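Side-chain contacts in UDP-glucose 4-epimerase (Campylobacter jejuni subsp. jejuni serotype O:2, PDB 7K3P), which probably interconverts UDP-glucose and UDP-galactose, and their N-acetylated counterparts, by inverting the sugar at C4 with the aid of bound NAD: residues A25-S30 with F338-Q343; G29-R34 with D250-H255. The protein carries 2 engineered substitutions. All blocks are in the same frame, centred on the assembly; numbering follows the deposited sequence.

Interaction 1. Residues A25-S30 with F338-Q343; sequences AGYIGS and FDWEKQ. With NAD (nicotinamide-adenine-dinucleotide), chain C.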
ATOM      1  N   ALA A  25     -13.414   9.670  19.022  1.00 29.25           N
ATOM      2  CA  ALA A  25     -13.082  10.674  20.039  1.00 29.34           C
ATOM      3  C   ALA A  25     -12.309  11.850  19.448  1.00 27.47           C
ATOM      4  O   ALA A  25     -12.031  12.828  20.153  1.00 29.69           O
ATOM      5  CB  ALA A  25     -12.294  10.048  21.197  1.00 31.84           C
ATOM      6  N   GLY A  26     -11.939  11.739  18.170  1.00 26.51           N
ATOM      7  CA  GLY A  26     -11.188  12.786  17.486  1.00 27.66           C
ATOM      8  C   GLY A  26     -12.086  13.910  16.964  1.00 27.45           C
ATOM      9  O   GLY A  26     -13.277  13.960  17.285  1.00 25.97           O
ATOM     10  N   TYR A  27     -11.526  14.809  16.158  1.00 28.01           N
ATOM     11  CA  TYR A  27     -12.237  16.025  15.741  1.00 25.31           C
ATOM     12  C   TYR A  27     -13.440  15.728  14.854  1.00 27.17           C
ATOM     13  O   TYR A  27     -14.574  16.092  15.189  1.00 29.88           O
ATOM     14  CB  TYR A  27     -11.272  16.997  15.053  1.00 26.06           C
ATOM     15  CG  TYR A  27     -11.875  18.339  14.665  1.00 32.32           C
ATOM     16  CD1 TYR A  27     -12.614  19.100  15.578  1.00 32.12           C
ATOM     17  CD2 TYR A  27     -11.681  18.858  13.387  1.00 29.28           C
ATOM     18  CE1 TYR A  27     -13.155  20.333  15.220  1.00 30.08           C
ATOM     19  CE2 TYR A  27     -12.207  20.097  13.022  1.00 30.47           C
ATOM     20  CZ  TYR A  27     -12.941  20.828  13.940  1.00 34.46           C
ATOM     21  OH  TYR A  27     -13.460  22.057  13.572  1.00 28.94           O
ATOM     22  N   ILE A  28     -13.218  15.071  13.723  1.00 23.77           N
ATOM     23  CA  ILE A  28     -14.329  14.803  12.821  1.00 27.51           C
ATOM     24  C   ILE A  28     -15.185  13.652  13.353  1.00 30.44           C
ATOM     25  O   ILE A  28     -16.419  13.674  13.239  1.00 23.92           O
ATOM     26  CB  ILE A  28     -13.846  14.470  11.411  1.00 27.58           C
ATOM     27  CG1 ILE A  28     -12.962  15.598  10.861  1.00 25.63           C
ATOM     28  CG2 ILE A  28     -15.026  14.225  10.498  1.00 25.40           C
ATOM     29  CD1 ILE A  28     -12.371  15.266   9.489  1.00 25.27           C
ATOM     30  N   GLY A  29     -14.522  12.647  13.929  1.00 25.02           N
ATOM     31  CA  GLY A  29     -15.215  11.512  14.524  1.00 28.80           C
ATOM     32  C   GLY A  29     -16.228  11.873  15.612  1.00 28.37           C
ATOM     33  O   GLY A  29     -17.348  11.343  15.621  1.00 31.30           O
ATOM     34  N   SER A  30     -15.847  12.762  16.528  1.00 30.02           N
ATOM     35  CA  SER A  30     -16.752  13.151  17.608  1.00 29.58           C
ATOM     36  C   SER A  30     -17.942  13.955  17.072  1.00 35.46           C
ATOM     37  O   SER A  30     -19.071  13.788  17.540  1.00 33.89           O
ATOM     38  CB  SER A  30     -16.020  13.947  18.681  1.00 32.04           C
ATOM     39  OG  SER A  30     -15.525  15.164  18.166  1.00 31.92           O
ATOM     40  N   PHE A 338     -11.590  29.492  14.308  1.00 37.07           N
ATOM     41  CA  PHE A 338     -11.062  30.378  15.336  1.00 38.72           C
ATOM     42  C   PHE A 338     -11.306  29.806  16.725  1.00 42.11           C
ATOM     43  O   PHE A 338     -10.390  29.758  17.555  1.00 40.23           O
ATOM     44  CB  PHE A 338     -11.698  31.766  15.229  1.00 37.05           C
ATOM     45  CG  PHE A 338     -11.148  32.754  16.218  1.00 45.37           C
ATOM     46  CD1 PHE A 338      -9.777  32.961  16.318  1.00 42.93           C
ATOM     47  CD2 PHE A 338     -12.000  33.479  17.044  1.00 45.28           C
ATOM     48  CE1 PHE A 338      -9.260  33.873  17.226  1.00 47.22           C
ATOM     49  CE2 PHE A 338     -11.494  34.394  17.956  1.00 44.76           C
ATOM     50  CZ  PHE A 338     -10.123  34.594  18.046  1.00 48.14           C
ATOM     51  N   ASP A 339     -12.546  29.381  16.967  1.00 41.01           N
ATOM     52  CA  ASP A 339     -12.926  28.812  18.253  1.00 40.26           C
ATOM     53  C   ASP A 339     -12.125  27.547  18.533  1.00 41.53           C
ATOM     54  O   ASP A 339     -11.577  27.378  19.624  1.00 39.43           O
ATOM     55  CB  ASP A 339     -14.426  28.503  18.291  1.00 40.30           C
ATOM     56  CG  ASP A 339     -15.288  29.759  18.263  1.00 39.52           C
ATOM     57  OD1 ASP A 339     -14.788  30.830  18.664  1.00 45.19           O
ATOM     58  OD2 ASP A 339     -16.463  29.668  17.836  1.00 40.94           O
ATOM     59  N   TRP A 340     -12.053  26.655  17.548  1.00 37.76           N
ATOM     60  CA  TRP A 340     -11.285  25.432  17.735  1.00 36.99           C
ATOM     61  C   TRP A 340      -9.782  25.684  17.869  1.00 42.86           C
ATOM     62  O   TRP A 340      -9.092  24.980  18.616  1.00 45.60           O
ATOM     63  CB  TRP A 340     -11.614  24.401  16.654  1.00 36.09           C
ATOM     64  CG  TRP A 340     -12.904  23.711  16.956  1.00 35.87           C
ATOM     65  CD1 TRP A 340     -14.114  23.912  16.342  1.00 37.74           C
ATOM     66  CD2 TRP A 340     -13.132  22.739  17.983  1.00 37.19           C
ATOM     67  NE1 TRP A 340     -15.072  23.107  16.914  1.00 36.38           N
ATOM     68  CE2 TRP A 340     -14.496  22.378  17.931  1.00 37.14           C
ATOM     69  CE3 TRP A 340     -12.311  22.126  18.943  1.00 40.04           C
ATOM     70  CZ2 TRP A 340     -15.064  21.432  18.799  1.00 40.15           C
ATOM     71  CZ3 TRP A 340     -12.872  21.192  19.807  1.00 41.03           C
ATOM     72  CH2 TRP A 340     -14.237  20.850  19.724  1.00 38.76           C
ATOM     73  N   GLU A 341      -9.283  26.705  17.175  1.00 39.57           N
ATOM     74  CA  GLU A 341      -7.865  27.043  17.228  1.00 41.77           C
ATOM     75  C   GLU A 341      -7.399  27.306  18.661  1.00 46.87           C
ATOM     76  O   GLU A 341      -6.339  26.831  19.088  1.00 49.69           O
ATOM     77  CB  GLU A 341      -7.580  28.273  16.363  1.00 40.18           C
ATOM     78  CG  GLU A 341      -6.113  28.633  16.308  1.00 41.38           C
ATOM     79  CD  GLU A 341      -5.263  27.464  15.858  1.00 43.42           C
ATOM     80  OE1 GLU A 341      -4.181  27.252  16.448  1.00 41.88           O
ATOM     81  OE2 GLU A 341      -5.683  26.755  14.916  1.00 42.27           O
ATOM     82  N   LYS A 342      -8.201  28.065  19.401  1.00 47.35           N
ATOM     83  CA  LYS A 342      -7.870  28.434  20.774  1.00 50.26           C
ATOM     84  C   LYS A 342      -7.894  27.226  21.714  1.00 51.47           C
ATOM     85  O   LYS A 342      -7.316  27.262  22.802  1.00 52.05           O
ATOM     86  CB  LYS A 342      -8.806  29.547  21.257  1.00 48.48           C
ATOM     87  CG  LYS A 342      -8.709  30.805  20.392  1.00 48.60           C
ATOM     88  CD  LYS A 342      -9.581  31.939  20.907  1.00 51.77           C
ATOM     89  CE  LYS A 342     -11.058  31.661  20.674  1.00 49.49           C
ATOM     90  NZ  LYS A 342     -11.897  32.796  21.150  1.00 49.74           N
ATOM     91  N   GLN A 343      -8.552  26.159  21.272  1.00 49.49           N
ATOM     92  CA  GLN A 343      -8.589  24.891  21.997  1.00 50.97           C
ATOM     93  C   GLN A 343      -7.364  24.020  21.673  1.00 54.69           C
ATOM     94  O   GLN A 343      -6.924  23.211  22.500  1.00 55.87           O
ATOM     95  CB  GLN A 343      -9.869  24.136  21.633  1.00 50.34           C
ATOM     96  CG  GLN A 343     -10.098  22.847  22.406  1.00 58.31           C
ATOM     97  CD  GLN A 343     -10.580  23.101  23.825  1.00 66.84           C
ATOM     98  OE1 GLN A 343     -10.653  24.254  24.270  1.00 64.64           O
ATOM     99  NE2 GLN A 343     -10.917  22.027  24.542  1.00 60.79           N
TER
HETATM  100  PA  NAD C 401      -8.176  13.284  14.579  1.00 29.33           P
HETATM  101  O1A NAD C 401      -6.745  13.097  15.018  1.00 28.16           O
HETATM  102  O2A NAD C 401      -8.857  14.337  15.407  1.00 26.60           O
HETATM  103  O5B NAD C 401      -9.001  11.950  14.757  1.00 25.58           O
HETATM  104  C5B NAD C 401      -8.302  10.739  14.750  1.00 24.45           C
HETATM  105  C4B NAD C 401      -8.798   9.880  15.845  1.00 27.93           C
HETATM  106  O4B NAD C 401      -8.405   8.548  15.681  1.00 26.74           O
HETATM  107  C3B NAD C 401      -8.259  10.364  17.228  1.00 26.44           C
HETATM  108  O3B NAD C 401      -9.263  10.610  18.284  1.00 28.24           O
HETATM  109  C2B NAD C 401      -7.149   9.336  17.550  1.00 32.66           C
HETATM  110  O2B NAD C 401      -6.950   9.154  18.886  1.00 30.20           O
HETATM  111  C1B NAD C 401      -7.720   8.135  16.866  1.00 23.95           C
HETATM  112  N9A NAD C 401      -6.700   7.117  16.569  1.00 28.04           N
HETATM  113  C8A NAD C 401      -5.558   7.297  15.874  1.00 25.57           C
HETATM  114  N7A NAD C 401      -4.859   6.153  15.819  1.00 26.37           N
HETATM  115  C5A NAD C 401      -5.529   5.197  16.475  1.00 24.41           C
HETATM  116  C6A NAD C 401      -5.293   3.841  16.752  1.00 23.43           C
HETATM  117  N6A NAD C 401      -4.096   3.203  16.257  1.00 23.86           N
HETATM  118  N1A NAD C 401      -6.198   3.129  17.452  1.00 24.00           N
HETATM  119  C2A NAD C 401      -7.327   3.686  17.925  1.00 23.77           C
HETATM  120  N3A NAD C 401      -7.589   5.015  17.692  1.00 26.21           N
HETATM  121  C4A NAD C 401      -6.719   5.784  16.975  1.00 25.16           C
HETATM  122  O3  NAD C 401      -8.162  13.676  13.038  1.00 30.54           O
HETATM  123  PN  NAD C 401      -9.423  14.218  12.260  1.00 27.67           P
HETATM  124  O1N NAD C 401     -10.683  14.025  13.083  1.00 25.34           O
HETATM  125  O2N NAD C 401      -9.193  15.672  11.982  1.00 29.26           O
HETATM  126  O5D NAD C 401      -9.528  13.415  10.902  1.00 27.37           O
HETATM  127  C5D NAD C 401     -10.089  12.123  10.934  1.00 23.74           C
HETATM  128  C4D NAD C 401      -9.957  11.427   9.590  1.00 24.24           C
HETATM  129  O4D NAD C 401     -10.358  12.272   8.534  1.00 24.58           O
HETATM  130  C3D NAD C 401      -8.569  10.866   9.303  1.00 18.67           C
HETATM  131  O3D NAD C 401      -8.684   9.656   8.669  1.00 21.38           O
HETATM  132  C2D NAD C 401      -7.962  11.795   8.339  1.00 25.96           C
HETATM  133  O2D NAD C 401      -6.999  11.225   7.533  1.00 23.72           O
HETATM  134  C1D NAD C 401      -9.221  12.306   7.588  1.00 24.81           C
HETATM  135  N1N NAD C 401      -9.062  13.679   6.919  1.00 27.85           N
HETATM  136  C2N NAD C 401      -8.954  14.756   7.778  1.00 23.39           C
HETATM  137  C3N NAD C 401      -8.813  16.034   7.245  1.00 25.03           C
HETATM  138  C7N NAD C 401      -8.693  17.217   8.170  1.00 28.34           C
HETATM  139  O7N NAD C 401      -8.691  17.087   9.385  1.00 29.93           O
HETATM  140  N7N NAD C 401      -8.570  18.518   7.604  1.00 24.02           N
HETATM  141  C4N NAD C 401      -8.793  16.206   5.874  1.00 23.56           C
HETATM  142  C5N NAD C 401      -8.901  15.125   5.029  1.00 23.02           C
HETATM  143  C6N NAD C 401      -9.040  13.831   5.548  1.00 24.20           C

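Interaction 2. Residues G29-R34 with D250-H255; sequences GSHTLR and DISSAH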
ATOM      1  N   GLY A  29     -14.522  12.647  13.929  1.00 25.02           N
ATOM      2  CA  GLY A  29     -15.215  11.512  14.524  1.00 28.80           C
ATOM      3  C   GLY A  29     -16.228  11.873  15.612  1.00 28.37           C
ATOM      4  O   GLY A  29     -17.348  11.343  15.621  1.00 31.30           O
ATOM      5  N   SER A  30     -15.847  12.762  16.528  1.00 30.02           N
ATOM      6  CA  SER A  30     -16.752  13.151  17.608  1.00 29.58           C
ATOM      7  C   SER A  30     -17.942  13.955  17.072  1.00 35.46           C
ATOM      8  O   SER A  30     -19.071  13.788  17.540  1.00 33.89           O
ATOM      9  CB  SER A  30     -16.020  13.947  18.681  1.00 32.04           C
ATOM     10  OG  SER A  30     -15.525  15.164  18.166  1.00 31.92           O
ATOM     11  N   HIS A  31     -17.695  14.822  16.093  1.00 30.76           N
ATOM     12  CA  HIS A  31     -18.788  15.564  15.464  1.00 31.10           C
ATOM     13  C   HIS A  31     -19.721  14.644  14.701  1.00 32.57           C
ATOM     14  O   HIS A  31     -20.940  14.862  14.666  1.00 34.86           O
ATOM     15  CB  HIS A  31     -18.244  16.640  14.526  1.00 27.02           C
ATOM     16  CG  HIS A  31     -17.714  17.833  15.242  1.00 30.73           C
ATOM     17  ND1 HIS A  31     -16.489  17.841  15.871  1.00 30.60           N
ATOM     18  CD2 HIS A  31     -18.262  19.053  15.465  1.00 32.93           C
ATOM     19  CE1 HIS A  31     -16.292  19.021  16.432  1.00 29.13           C
ATOM     20  NE2 HIS A  31     -17.353  19.772  16.199  1.00 30.98           N
ATOM     21  N   THR A  32     -19.152  13.614  14.083  1.00 27.89           N
ATOM     22  CA  THR A  32     -19.955  12.628  13.380  1.00 25.96           C
ATOM     23  C   THR A  32     -20.714  11.783  14.408  1.00 31.75           C
ATOM     24  O   THR A  32     -21.871  11.391  14.195  1.00 30.43           O
ATOM     25  CB  THR A  32     -19.075  11.743  12.478  1.00 29.97           C
ATOM     26  OG1 THR A  32     -18.460  12.558  11.467  1.00 29.87           O
ATOM     27  CG2 THR A  32     -19.896  10.641  11.806  1.00 25.40           C
ATOM     28  N   LEU A  33     -20.053  11.509  15.527  1.00 28.93           N
ATOM     29  CA  LEU A  33     -20.690  10.802  16.634  1.00 31.99           C
ATOM     30  C   LEU A  33     -21.941  11.545  17.095  1.00 33.70           C
ATOM     31  O   LEU A  33     -23.013  10.946  17.220  1.00 35.22           O
ATOM     32  CB  LEU A  33     -19.714  10.662  17.806  1.00 32.54           C
ATOM     33  CG  LEU A  33     -20.317  10.132  19.112  1.00 34.79           C
ATOM     34  CD1 LEU A  33     -20.859   8.729  18.899  1.00 32.63           C
ATOM     35  CD2 LEU A  33     -19.285  10.174  20.255  1.00 34.92           C
ATOM     36  N   ARG A  34     -21.799  12.849  17.338  1.00 31.84           N
ATOM     37  CA  ARG A  34     -22.917  13.675  17.806  1.00 36.02           C
ATOM     38  C   ARG A  34     -24.117  13.578  16.860  1.00 38.70           C
ATOM     39  O   ARG A  34     -25.263  13.423  17.303  1.00 39.72           O
ATOM     40  CB  ARG A  34     -22.474  15.132  17.979  1.00 42.57           C
ATOM     41  CG  ARG A  34     -23.566  16.077  18.470  1.00 44.62           C
ATOM     42  CD  ARG A  34     -23.009  17.465  18.756  1.00 50.69           C
ATOM     43  NE  ARG A  34     -21.907  17.428  19.720  1.00 66.36           N
ATOM     44  CZ  ARG A  34     -22.043  17.619  21.032  1.00 69.34           C
ATOM     45  NH1 ARG A  34     -23.239  17.865  21.556  1.00 68.56           N
ATOM     46  NH2 ARG A  34     -20.977  17.561  21.824  1.00 68.87           N
ATOM     47  N   ASP A 250     -20.250  19.583   8.277  1.00 29.27           N
ATOM     48  CA  ASP A 250     -20.627  19.242   6.901  1.00 29.10           C
ATOM     49  C   ASP A 250     -19.872  18.028   6.372  1.00 24.56           C
ATOM     50  O   ASP A 250     -20.416  17.209   5.611  1.00 25.24           O
ATOM     51  CB  ASP A 250     -20.390  20.440   5.969  1.00 28.39           C
ATOM     52  CG  ASP A 250     -21.445  21.529   6.131  1.00 32.08           C
ATOM     53  OD1 ASP A 250     -22.583  21.191   6.515  1.00 31.03           O
ATOM     54  OD2 ASP A 250     -21.138  22.717   5.873  1.00 26.87           O
ATOM     55  N   ILE A 251     -18.594  17.920   6.726  1.00 27.24           N
ATOM     56  CA  ILE A 251     -17.886  16.683   6.382  1.00 26.81           C
ATOM     57  C   ILE A 251     -18.472  15.567   7.259  1.00 22.53           C
ATOM     58  O   ILE A 251     -18.630  14.433   6.813  1.00 22.23           O
ATOM     59  CB  ILE A 251     -16.345  16.813   6.535  1.00 24.33           C
ATOM     60  CG1 ILE A 251     -15.652  15.486   6.211  1.00 25.59           C
ATOM     61  CG2 ILE A 251     -15.966  17.312   7.922  1.00 22.82           C
ATOM     62  CD1 ILE A 251     -15.985  14.969   4.827  1.00 23.16           C
ATOM     63  N   SER A 252     -18.826  15.907   8.496  1.00 25.27           N
ATOM     64  CA  SER A 252     -19.450  14.915   9.374  1.00 25.97           C
ATOM     65  C   SER A 252     -20.734  14.377   8.749  1.00 26.17           C
ATOM     66  O   SER A 252     -20.904  13.168   8.643  1.00 25.99           O
ATOM     67  CB  SER A 252     -19.709  15.481  10.770  1.00 24.94           C
ATOM     68  OG  SER A 252     -18.502  15.576  11.500  1.00 27.67           O
ATOM     69  N   SER A 253     -21.621  15.267   8.295  1.00 24.10           N
ATOM     70  CA  SER A 253     -22.902  14.813   7.755  1.00 26.08           C
ATOM     71  C   SER A 253     -22.717  13.981   6.486  1.00 23.52           C
ATOM     72  O   SER A 253     -23.495  13.064   6.201  1.00 25.73           O
ATOM     73  CB  SER A 253     -23.864  16.002   7.526  1.00 31.64           C
ATOM     74  OG  SER A 253     -23.400  16.844   6.478  1.00 26.98           O
ATOM     75  N   ALA A 254     -21.667  14.268   5.722  1.00 24.40           N
ATOM     76  CA  ALA A 254     -21.426  13.502   4.488  1.00 23.97           C
ATOM     77  C   ALA A 254     -21.089  12.046   4.774  1.00 22.83           C
ATOM     78  O   ALA A 254     -21.277  11.171   3.927  1.00 23.70           O
ATOM     79  CB  ALA A 254     -20.315  14.149   3.647  1.00 25.38           C
ATOM     80  N   HIS A 255     -20.559  11.779   5.963  1.00 27.11           N
ATOM     81  CA  HIS A 255     -20.258  10.396   6.321  1.00 24.67           C
ATOM     82  C   HIS A 255     -21.571   9.638   6.592  1.00 26.20           C
ATOM     83  O   HIS A 255     -21.728   8.481   6.189  1.00 24.21           O
ATOM     84  CB  HIS A 255     -19.290  10.359   7.506  1.00 24.50           C
ATOM     85  CG  HIS A 255     -17.862  10.606   7.117  1.00 29.05           C
ATOM     86  ND1 HIS A 255     -17.381  11.858   6.784  1.00 24.53           N
ATOM     87  CD2 HIS A 255     -16.815   9.754   6.985  1.00 29.29           C
ATOM     88  CE1 HIS A 255     -16.095  11.766   6.488  1.00 28.49           C
ATOM     89  NE2 HIS A 255     -15.725  10.504   6.602  1.00 27.26           N
TER

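Interaction 1. Residues A25-S30 with F338-Q343
Gly26 O takes two donors from Ser30, the hydroxyl OG at 2.7 Å from Gly26 O and the amide N at 2.9 Å from the same atom, closing the first turn of the helix from which Tyr27 extends its ring to Trp340. Gly26 is the N-cap. The next two amides point at the dinucleotide: Tyr27 N donates to NAD O2A at 2.8 Å and Ile28 N to NAD O1N at 2.8 Å, each almost straight at 174°. This arrangement, with Gly26 and Gly29 in what appears to be a GxGxxG sequence, is consistent with the glycine-rich turn of a Rossmann fold. From here the Tyr27 ring runs away from the amide, its CG anti to the backbone N (chi1 -176°), and presents its CE1 edge to Trp340. CE1 stands 3.5 Å above the indole plane, over its centre. The ring planes meet at 70°, a T-shaped stack with 4.9 Å between the Tyr27 centroid and that of the Trp340 five-membered ring. Tyr27 OH also passes 3.4 Å from Trp340 CD1 but is hydrogen-bonded to Ala194 O. Cys344, the last residue of the chain, is disulfide-bonded to Cys197.

Interaction 2. Residues G29-R34 with D250-H255
Ser252 faces helix 27-37 with its CB-OG arm, and both atoms of that arm meet Thr32. Starting from the backbone, the CA atoms of Ser252 and Thr32 are only 4.6 Å apart, the nearest pair between the two segments. Ser252 CB then approaches Thr32 OG1 to 3.3 Å. One bond further, Ser252 OG lies 3.0 Å from Thr32 OG1 and 3.2 Å from His31 CB, so the hydroxyl touches two consecutive residues of the facing helix. In both polar residues the oxygen is beside its own backbone N and anti to the carbonyl carbon (chi1 -75° for Ser252), a setting that lets each hydroxyl fold back onto its own helix: Ser252 OG is hydrogen-bonded to Val248 O, and Thr32 OG1 to Ile28 O. Both hydroxyls are therefore satisfied although buried. His31 adds its CB to the contact, while its ring leads elsewhere, ND1 being bonded to Tyr27 O.

The other branch of Thr32, the methyl CG2, comes 4.4 Å from His255 CB. The His255 ring turns back along its own helix, and ND1 donates to Ile251 O at 2.9 Å with an N-H...O angle of 169°. That acceptor lies in the imidazole plane, whereas ND1 itself stands above the carbonyl plane. NE2 bonds to Ser136 OG, which fixes the ring at both nitrogens.

With short side chains at the crossing, the segment axes come within 8.6 Å, at an angle of -61°. Helix 27-37, the first helix of the Rossmann domain, thus lies against helix 248-261, with Phe94, just past strand 90-93, touching both Thr32 and His255, and Ser136, at the end of strand 132-136, hydrogen-bonded to His255 NE2.

Both interactions start from helix 27-37, and their segments overlap at Gly29 and Ser30. Along the chain this common helix comes first, helix 248-261 of interaction 2 follows, and helix 330-343 of interaction 1 closes the chain. The contact centres are 12 Å apart, and they meet directly: Trp340 CZ2 packs on His31 CE1 at 3.6 Å, and Ile28 CG2 on Ile251 CG2 at 4.1 Å. Helix 27-37 follows strand 18-22 of the seven-stranded parallel sheet, so two later parts of the chain converge on the first strand-helix unit. The N-terminal end of its helix holds the NAD pyrophosphate, and both partners pack against this cofactor-binding helix from different directions.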